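Aspartate aminotransferase (Thermotoga maritima, PDB 1O4S) catalyses the reversible, pyridoxal-phosphate-dependent transfer of an amino group from L-aspartate to 2-oxoglutarate, giving oxaloacetate and L-glutamate. Local coordinates at residues 126-131 with 140-145; 73-78 with 282-287; 338-343 with 383-388. One frame throughout, in Å; residues are numbered along the deposited sequence.

Interaction 1. Residues 126-131 with 140-145; sequences DEVIVF and PQIILA
I142 meets V128 and V130 across a beta-alpha-beta unit, in which strand 127-132 leads through helix 138-144 to the parallel strand 148-153 of the mixed seven-stranded sheet that forms the core of this fold type I aminotransferase. The CA atoms of V128 and I142, the nearest pair, stand 7.6 Å apart; no hydrogen bond spans the segments, and the atoms that touch are all side-chain carbons of V128, V130 and I142. V128 and V130 are two residues apart on the strand, and both point their CB atoms toward the helix, while E127 and I129 turn theirs away from it; I129 packs on T175 and V152 of the adjoining strands.

From the helix side, I142 is the one residue that reaches across. Its CG1 lies anti to the carbonyl carbon (chi1 -66°), and chi2 of 152° carries the chain on in a nearly extended course, which brings CD1 down to the strand. V128 and I142 cross obliquely, with I142 CD1 4.1 Å from V128 CG1. V130 is approached differently: its CG1 and the isoleucine methyl reach toward each other tip to tip. V130 CG1 occupies the place anti to its own carbonyl carbon (chi1 -48°), and this is the branch that does the touching.

All three residues are buried. I142 also rests on F118 of helix 109-121 and on V149 of strand 148-153, so it joins several elements on this side of the sheet. Further round the helix, Q141 NE2 donates to the carbonyl oxygen of H274 of the second subunit, and L144 packs on I271 of that subunit. I142 CD1 sits 4.0 Å from V128 CB and equally 4.0 Å from V130 CG1, while the other branch, I142 CG2, lies 4.1 Å from V128 CG2.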
# COMPACT_ATOMS: atom_id res chain seq x y z
N ASP B 126 -12.24 17.06 9.55
CA ASP B 126 -12.25 17.84 8.31
C ASP B 126 -13.22 17.20 7.33
O ASP B 126 -13.36 15.99 7.29
CB ASP B 126 -10.87 17.91 7.66
CG ASP B 126 -9.93 18.91 8.32
OD1 ASP B 126 -10.36 19.69 9.20
OD2 ASP B 126 -8.74 19.03 7.98
N GLU B 127 -13.87 18.04 6.54
CA GLU B 127 -14.90 17.59 5.60
C GLU B 127 -14.42 17.58 4.13
O GLU B 127 -13.70 18.48 3.67
CB GLU B 127 -16.14 18.48 5.74
CG GLU B 127 -17.09 18.45 4.55
CD GLU B 127 -18.29 19.37 4.74
OE1 GLU B 127 -18.40 20.40 4.03
OE2 GLU B 127 -19.10 19.04 5.63
N VAL B 128 -14.83 16.54 3.41
CA VAL B 128 -14.63 16.46 1.98
C VAL B 128 -16.00 16.39 1.33
O VAL B 128 -16.82 15.55 1.71
CB VAL B 128 -13.81 15.21 1.55
CG1 VAL B 128 -13.58 15.21 0.05
CG2 VAL B 128 -12.46 15.15 2.28
N ILE B 129 -16.24 17.28 0.36
CA ILE B 129 -17.43 17.19 -0.47
C ILE B 129 -17.20 16.18 -1.59
O ILE B 129 -16.18 16.25 -2.29
CB ILE B 129 -17.79 18.58 -1.03
CG1 ILE B 129 -18.36 19.44 0.11
CG2 ILE B 129 -18.80 18.49 -2.20
CD1 ILE B 129 -18.32 20.89 -0.16
N VAL B 130 -18.11 15.22 -1.75
CA VAL B 130 -18.08 14.29 -2.88
C VAL B 130 -19.41 14.38 -3.63
O VAL B 130 -20.39 14.89 -3.10
CB VAL B 130 -17.77 12.83 -2.46
CG1 VAL B 130 -16.57 12.80 -1.52
CG2 VAL B 130 -18.96 12.20 -1.81
N PHE B 131 -19.42 13.89 -4.86
CA PHE B 131 -20.56 13.98 -5.74
C PHE B 131 -21.04 12.58 -6.07
O PHE B 131 -20.27 11.77 -6.56
CB PHE B 131 -20.19 14.75 -7.02
CG PHE B 131 -19.75 16.17 -6.76
CD1 PHE B 131 -18.41 16.51 -6.79
CD2 PHE B 131 -20.69 17.15 -6.42
CE1 PHE B 131 -17.98 17.82 -6.52
CE2 PHE B 131 -20.28 18.47 -6.15
CZ PHE B 131 -18.91 18.80 -6.20
N PRO B 140 -14.93 5.22 2.21
CA PRO B 140 -14.06 4.41 3.06
C PRO B 140 -12.72 5.08 3.34
O PRO B 140 -12.34 5.13 4.50
CB PRO B 140 -13.92 3.13 2.26
CG PRO B 140 -15.32 2.99 1.65
CD PRO B 140 -15.61 4.39 1.20
N GLN B 141 -12.08 5.66 2.33
CA GLN B 141 -10.74 6.27 2.49
C GLN B 141 -10.80 7.50 3.36
O GLN B 141 -9.96 7.69 4.27
CB GLN B 141 -10.13 6.61 1.13
CG GLN B 141 -9.77 5.41 0.28
CD GLN B 141 -9.17 5.80 -1.05
OE1 GLN B 141 -9.42 6.90 -1.53
NE2 GLN B 141 -8.40 4.91 -1.65
N ILE B 142 -11.80 8.33 3.12
CA ILE B 142 -11.95 9.56 3.89
C ILE B 142 -12.24 9.20 5.34
O ILE B 142 -11.66 9.82 6.23
CB ILE B 142 -13.06 10.47 3.30
CG1 ILE B 142 -12.63 10.96 1.91
CG2 ILE B 142 -13.37 11.62 4.25
CD1 ILE B 142 -13.81 11.26 0.99
N ILE B 143 -13.12 8.21 5.56
CA ILE B 143 -13.38 7.69 6.89
C ILE B 143 -12.10 7.20 7.58
O ILE B 143 -11.83 7.58 8.71
CB ILE B 143 -14.41 6.50 6.89
CG1 ILE B 143 -15.84 6.93 6.51
CG2 ILE B 143 -14.44 5.84 8.26
CD1 ILE B 143 -16.16 8.30 6.89
N LEU B 144 -11.32 6.36 6.89
CA LEU B 144 -10.07 5.84 7.45
C LEU B 144 -9.09 6.94 7.81
O LEU B 144 -8.36 6.83 8.80
CB LEU B 144 -9.42 4.87 6.48
CG LEU B 144 -10.11 3.54 6.32
CD1 LEU B 144 -9.31 2.79 5.26
CD2 LEU B 144 -10.20 2.78 7.63
N ALA B 145 -9.10 8.02 7.03
CA ALA B 145 -8.26 9.19 7.30
C ALA B 145 -8.78 10.14 8.39
O ALA B 145 -8.13 11.10 8.68
CB ALA B 145 -7.99 9.96 5.99

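Interaction 2. Residues 73-78 with 282-287; sequences KYTDPR and VAQYAA. With PLP (pyridoxal-5'-phosphate), chain J.
T75 and Q284 approach from opposite directions and meet through one hydrogen bond, Q284 NE2 to T75 OG1, at 2.9 Å. The N-H...O angle is 154°, and the hydroxyl oxygen lies only 14° out of the amide plane. Q284 spans the distance from its helix with an extended chain beyond CG (chi2 -168°). Its amide is gripped at both ends, because OE1 accepts from I80 N and NE2 also donates to I279 O; these bonds fix its rotation. T75 OG1 in turn donates to D76 O at 3.2 Å, from above the carbonyl plane, so the hydroxyl both accepts and donates. With a valine here, Q284 NE2 would probably lose its acceptor in segment 73-78, and D76 O its hydroxyl donor.

Y74, the residue before T75, turns its CB away from the helix and directs its phenol to the cofactor: Y74 OH donates to PLP O1P, which lies at the ring edge and in the ring plane. The modelled 2.4 Å between Y74 OH and PLP O1P is shorter than such a bond should be, so the exact length is doubtful. This PLP is otherwise held by residues of the second subunit, among them S245 and R254, so Y74 completes a phosphate site across the dimer interface, consistent with the shared active sites of class I aminotransferase dimers.

The contact thus joins the loop between helices 57-68 and 81-95 to helix 281-290, with Q284 packed on L83 of helix 81-95 and Y285 stacked on F66 of helix 57-68.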
# COMPACT_ATOMS: atom_id res chain seq x y z
N LYS B 73 14.92 -4.47 -5.80
CA LYS B 73 15.37 -3.90 -4.56
C LYS B 73 14.62 -2.63 -4.27
O LYS B 73 13.92 -2.09 -5.13
CB LYS B 73 16.89 -3.62 -4.60
CG LYS B 73 17.76 -4.90 -4.74
CD LYS B 73 17.61 -5.81 -3.48
CE LYS B 73 18.42 -7.11 -3.55
NZ LYS B 73 19.89 -6.95 -3.68
N TYR B 74 14.78 -2.17 -3.03
CA TYR B 74 14.11 -0.96 -2.62
C TYR B 74 14.52 0.21 -3.54
O TYR B 74 15.66 0.26 -4.02
CB TYR B 74 14.47 -0.61 -1.17
CG TYR B 74 13.87 -1.49 -0.06
CD1 TYR B 74 12.50 -1.80 -0.01
CD2 TYR B 74 14.66 -1.90 0.98
CE1 TYR B 74 11.98 -2.58 1.04
CE2 TYR B 74 14.17 -2.64 2.03
CZ TYR B 74 12.83 -3.00 2.06
OH TYR B 74 12.42 -3.74 3.16
N THR B 75 13.59 1.12 -3.78
CA THR B 75 13.85 2.40 -4.44
C THR B 75 13.46 3.56 -3.51
O THR B 75 12.96 3.35 -2.42
CB THR B 75 13.04 2.55 -5.74
OG1 THR B 75 11.64 2.57 -5.46
CG2 THR B 75 13.23 1.41 -6.62
N ASP B 76 13.72 4.78 -3.98
CA ASP B 76 13.19 6.00 -3.38
C ASP B 76 11.69 5.75 -3.12
O ASP B 76 10.98 5.32 -3.99
CB ASP B 76 13.40 7.12 -4.39
CG ASP B 76 12.99 8.50 -3.89
OD1 ASP B 76 12.16 8.66 -2.97
OD2 ASP B 76 13.42 9.51 -4.45
N PRO B 77 11.22 5.97 -1.90
CA PRO B 77 9.80 5.73 -1.58
C PRO B 77 8.78 6.49 -2.44
O PRO B 77 7.63 6.03 -2.59
CB PRO B 77 9.65 6.20 -0.13
CG PRO B 77 10.97 6.37 0.40
CD PRO B 77 11.98 6.47 -0.75
N ARG B 78 9.16 7.65 -2.97
CA ARG B 78 8.25 8.40 -3.84
C ARG B 78 8.26 7.93 -5.26
O ARG B 78 7.51 8.47 -6.04
CB ARG B 78 8.51 9.93 -3.85
CG ARG B 78 9.86 10.33 -3.44
CD ARG B 78 10.22 11.76 -3.34
NE ARG B 78 11.68 11.75 -3.45
CZ ARG B 78 12.45 12.78 -3.68
NH1 ARG B 78 11.94 14.01 -3.78
NH2 ARG B 78 13.76 12.56 -3.77
N VAL B 282 9.67 -3.76 -10.33
CA VAL B 282 9.31 -4.20 -11.67
C VAL B 282 8.22 -3.30 -12.26
O VAL B 282 8.32 -2.85 -13.40
CB VAL B 282 8.90 -5.70 -11.74
CG1 VAL B 282 8.79 -6.15 -13.19
CG2 VAL B 282 9.90 -6.58 -11.00
N ALA B 283 7.18 -3.06 -11.47
CA ALA B 283 6.07 -2.20 -11.86
C ALA B 283 6.56 -0.79 -12.26
O ALA B 283 6.07 -0.19 -13.20
CB ALA B 283 5.03 -2.11 -10.71
N GLN B 284 7.52 -0.26 -11.53
CA GLN B 284 8.05 1.05 -11.85
C GLN B 284 8.66 1.05 -13.21
O GLN B 284 8.38 1.95 -13.99
CB GLN B 284 9.02 1.53 -10.81
CG GLN B 284 8.38 1.71 -9.47
CD GLN B 284 9.24 2.46 -8.47
OE1 GLN B 284 9.61 3.58 -8.71
NE2 GLN B 284 9.51 1.84 -7.34
N TYR B 285 9.46 0.04 -13.53
CA TYR B 285 10.03 -0.04 -14.87
C TYR B 285 9.01 -0.31 -15.94
O TYR B 285 9.11 0.25 -17.05
CB TYR B 285 11.22 -1.00 -14.93
CG TYR B 285 12.42 -0.34 -14.25
CD1 TYR B 285 12.76 -0.64 -12.95
CD2 TYR B 285 13.15 0.64 -14.91
CE1 TYR B 285 13.82 -0.02 -12.32
CE2 TYR B 285 14.22 1.26 -14.29
CZ TYR B 285 14.54 0.91 -12.99
OH TYR B 285 15.58 1.50 -12.36
N ALA B 286 7.99 -1.10 -15.61
CA ALA B 286 6.90 -1.33 -16.55
C ALA B 286 6.18 0.02 -16.89
O ALA B 286 5.92 0.31 -18.04
CB ALA B 286 5.93 -2.34 -15.97
N ALA B 287 5.89 0.82 -15.87
CA ALA B 287 5.22 2.10 -16.03
C ALA B 287 6.06 3.12 -16.82
O ALA B 287 5.55 3.86 -17.65
CB ALA B 287 4.80 2.66 -14.65
N1 PLP J . 10.39 -4.85 10.03
C2 PLP J . 11.74 -4.54 10.17
C2A PLP J . 12.20 -4.28 11.60
C3 PLP J . 12.59 -4.48 9.03
O3 PLP J . 13.77 -4.18 9.17
C4 PLP J . 12.09 -4.77 7.72
C4A PLP J . 12.92 -4.74 6.43
C5 PLP J . 10.72 -5.07 7.65
C6 PLP J . 9.89 -5.13 8.80
C5A PLP J . 10.05 -5.45 6.36
O4P PLP J . 10.06 -4.61 5.24
P PLP J . 9.24 -5.01 3.94
O1P PLP J . 10.29 -4.75 2.94
O2P PLP J . 8.70 -6.35 4.10
O3P PLP J . 8.16 -3.99 3.97

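Interaction 3. Residues 338-343 with 383-388; sequences VKFCER and EDFLNS
F385 directs the edge of its ring at the face of F340 in a T-shaped (edge-to-face) stack, with centroids 5.2 Å apart and planes at 82°. The atom that leads is F385 CE2, 3.7 Å above the plane of the F340 ring and offset toward its rim, nearest to CE1 and CZ. L386 adds a second touch at right angles: its CD2 comes in at the edge of the F340 ring, near the ring plane, 3.8 Å from F340 CE1. One phenylalanine is therefore met over a face and at its rim by consecutive residues of the other helix. Next to CE2 on the same rim, F385 CZ lies 3.9 Å from R343 CB, so the aliphatic root of the arginine borders this ring edge while its guanidinium leads away.

Both phenylalanines place CG anti to the backbone N (chi1 -175° in F340, 177° in F385), which extends each ring away from its helix into the space between the two. No hydrogen bond crosses the contact.

In the next shell, L344, E347 and K348, further along helix 337-348, also touch F385, and L386 packs on M316 and V318 in loops. E383 is tied to R312 by a salt bridge. F340 reaches V364 and, just after strand 328-332, V333, so F340 links strand 363-367 of the four-stranded sheet to the C-terminal helix 372-386, with helix 337-348 carrying it.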
# COMPACT_ATOMS: atom_id res chain seq x y z
N VAL B 338 -31.05 -3.30 -6.41
CA VAL B 338 -30.47 -4.53 -5.87
C VAL B 338 -31.26 -5.74 -6.33
O VAL B 338 -30.68 -6.71 -6.78
CB VAL B 338 -30.41 -4.55 -4.34
CG1 VAL B 338 -29.85 -5.89 -3.84
CG2 VAL B 338 -29.58 -3.40 -3.80
N LYS B 339 -32.58 -5.69 -6.19
CA LYS B 339 -33.42 -6.79 -6.63
C LYS B 339 -33.37 -6.93 -8.15
O LYS B 339 -33.37 -8.05 -8.66
CB LYS B 339 -34.87 -6.61 -6.17
CG LYS B 339 -35.05 -6.55 -4.63
CD LYS B 339 -36.58 -6.52 -4.26
CE LYS B 339 -36.88 -6.17 -2.77
NZ LYS B 339 -38.37 -6.26 -2.46
N PHE B 340 -33.35 -5.82 -8.87
CA PHE B 340 -33.20 -5.86 -10.33
C PHE B 340 -31.99 -6.71 -10.73
O PHE B 340 -32.08 -7.55 -11.62
CB PHE B 340 -33.05 -4.44 -10.91
CG PHE B 340 -33.01 -4.40 -12.44
CD1 PHE B 340 -34.14 -4.05 -13.16
CD2 PHE B 340 -31.84 -4.71 -13.13
CE1 PHE B 340 -34.13 -4.01 -14.56
CE2 PHE B 340 -31.81 -4.68 -14.54
CZ PHE B 340 -32.95 -4.31 -15.25
N CYS B 341 -30.87 -6.51 -10.04
CA CYS B 341 -29.61 -7.17 -10.38
C CYS B 341 -29.59 -8.62 -9.93
O CYS B 341 -28.97 -9.46 -10.60
CB CYS B 341 -28.44 -6.43 -9.77
SG CYS B 341 -28.17 -4.83 -10.52
N GLU B 342 -30.25 -8.91 -8.80
CA GLU B 342 -30.34 -10.27 -8.27
C GLU B 342 -31.12 -11.16 -9.24
O GLU B 342 -30.72 -12.28 -9.52
CB GLU B 342 -31.03 -10.29 -6.88
CG GLU B 342 -30.10 -9.87 -5.73
CD GLU B 342 -30.80 -9.83 -4.36
OE1 GLU B 342 -32.05 -10.01 -4.27
OE2 GLU B 342 -30.08 -9.61 -3.34
N ARG B 343 -32.21 -10.62 -9.76
CA ARG B 343 -33.12 -11.36 -10.62
C ARG B 343 -32.57 -11.54 -12.01
O ARG B 343 -32.71 -12.60 -12.60
CB ARG B 343 -34.44 -10.61 -10.71
CG ARG B 343 -35.21 -10.57 -9.40
CD ARG B 343 -36.48 -9.71 -9.42
NE ARG B 343 -36.86 -9.40 -8.03
CZ ARG B 343 -37.82 -10.01 -7.32
NH1 ARG B 343 -38.57 -10.99 -7.84
NH2 ARG B 343 -38.04 -9.62 -6.06
N GLU B 383 -33.14 -7.20 -22.70
CA GLU B 383 -34.33 -6.72 -23.43
C GLU B 383 -35.52 -7.66 -23.18
O GLU B 383 -36.66 -7.22 -22.96
CB GLU B 383 -34.03 -6.57 -24.93
CG GLU B 383 -35.16 -6.01 -25.79
CD GLU B 383 -34.79 -5.77 -27.26
OE1 GLU B 383 -33.63 -5.98 -27.67
OE2 GLU B 383 -35.67 -5.34 -28.04
N ASP B 384 -35.23 -8.95 -23.22
CA ASP B 384 -36.19 -9.99 -22.83
C ASP B 384 -36.68 -9.86 -21.38
O ASP B 384 -37.86 -10.09 -21.07
CB ASP B 384 -35.57 -11.37 -23.04
CG ASP B 384 -35.57 -11.81 -24.51
OD1 ASP B 384 -36.00 -11.01 -25.40
OD2 ASP B 384 -35.18 -12.95 -24.87
N PHE B 385 -35.76 -9.50 -20.50
CA PHE B 385 -36.03 -9.38 -19.08
C PHE B 385 -36.91 -8.14 -18.84
O PHE B 385 -37.86 -8.18 -18.03
CB PHE B 385 -34.70 -9.29 -18.33
CG PHE B 385 -34.83 -9.10 -16.86
CD1 PHE B 385 -35.05 -10.18 -16.03
CD2 PHE B 385 -34.69 -7.84 -16.30
CE1 PHE B 385 -35.14 -10.02 -14.66
CE2 PHE B 385 -34.79 -7.67 -14.94
CZ PHE B 385 -35.02 -8.76 -14.12
N LEU B 386 -36.62 -7.06 -19.56
CA LEU B 386 -37.39 -5.85 -19.44
C LEU B 386 -38.83 -6.02 -19.95
O LEU B 386 -39.72 -5.27 -19.52
CB LEU B 386 -36.70 -4.70 -20.19
CG LEU B 386 -35.39 -4.20 -19.59
CD1 LEU B 386 -34.99 -2.88 -20.24
CD2 LEU B 386 -35.47 -4.05 -18.07
N ASN B 387 -39.07 -6.98 -20.85
CA ASN B 387 -40.40 -7.25 -21.39
C ASN B 387 -40.91 -8.59 -20.89
O ASN B 387 -41.61 -9.29 -21.62
CB ASN B 387 -40.39 -7.23 -22.94
CG ASN B 387 -39.77 -5.96 -23.52
OD1 ASN B 387 -40.07 -4.84 -23.10
ND2 ASN B 387 -38.91 -6.14 -24.52
N SER B 388 -40.57 -8.94 -19.64
CA SER B 388 -40.92 -10.21 -18.97
C SER B 388 -41.17 -11.39 -19.92
O SER B 388 -40.25 -11.86 -20.60
CB SER B 388 -42.14 -10.01 -18.04
OG SER B 388 -41.81 -9.30 -16.85

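How the interactions relate
From the N terminus, residues 73-78 come first and meet 282-287, so interaction 2 closes a long loop of 203 residues. Within that span, interaction 1 opens and closes at short range, with eight residues between its segments. Interaction 3 follows in series, closing 39 intervening residues at the C-terminal end. No pair of contacts crosses or touches: the centres of interactions 1 and 2 lie 29 Å apart, and those of 2 and 3 46 Å, on opposite sides of the chain's centre. Interaction 1 ties a helix to the seven-stranded sheet and interaction 2 a loop to a helix; both touch the second subunit, whereas no other chain touches the two helical segments joined in interaction 3.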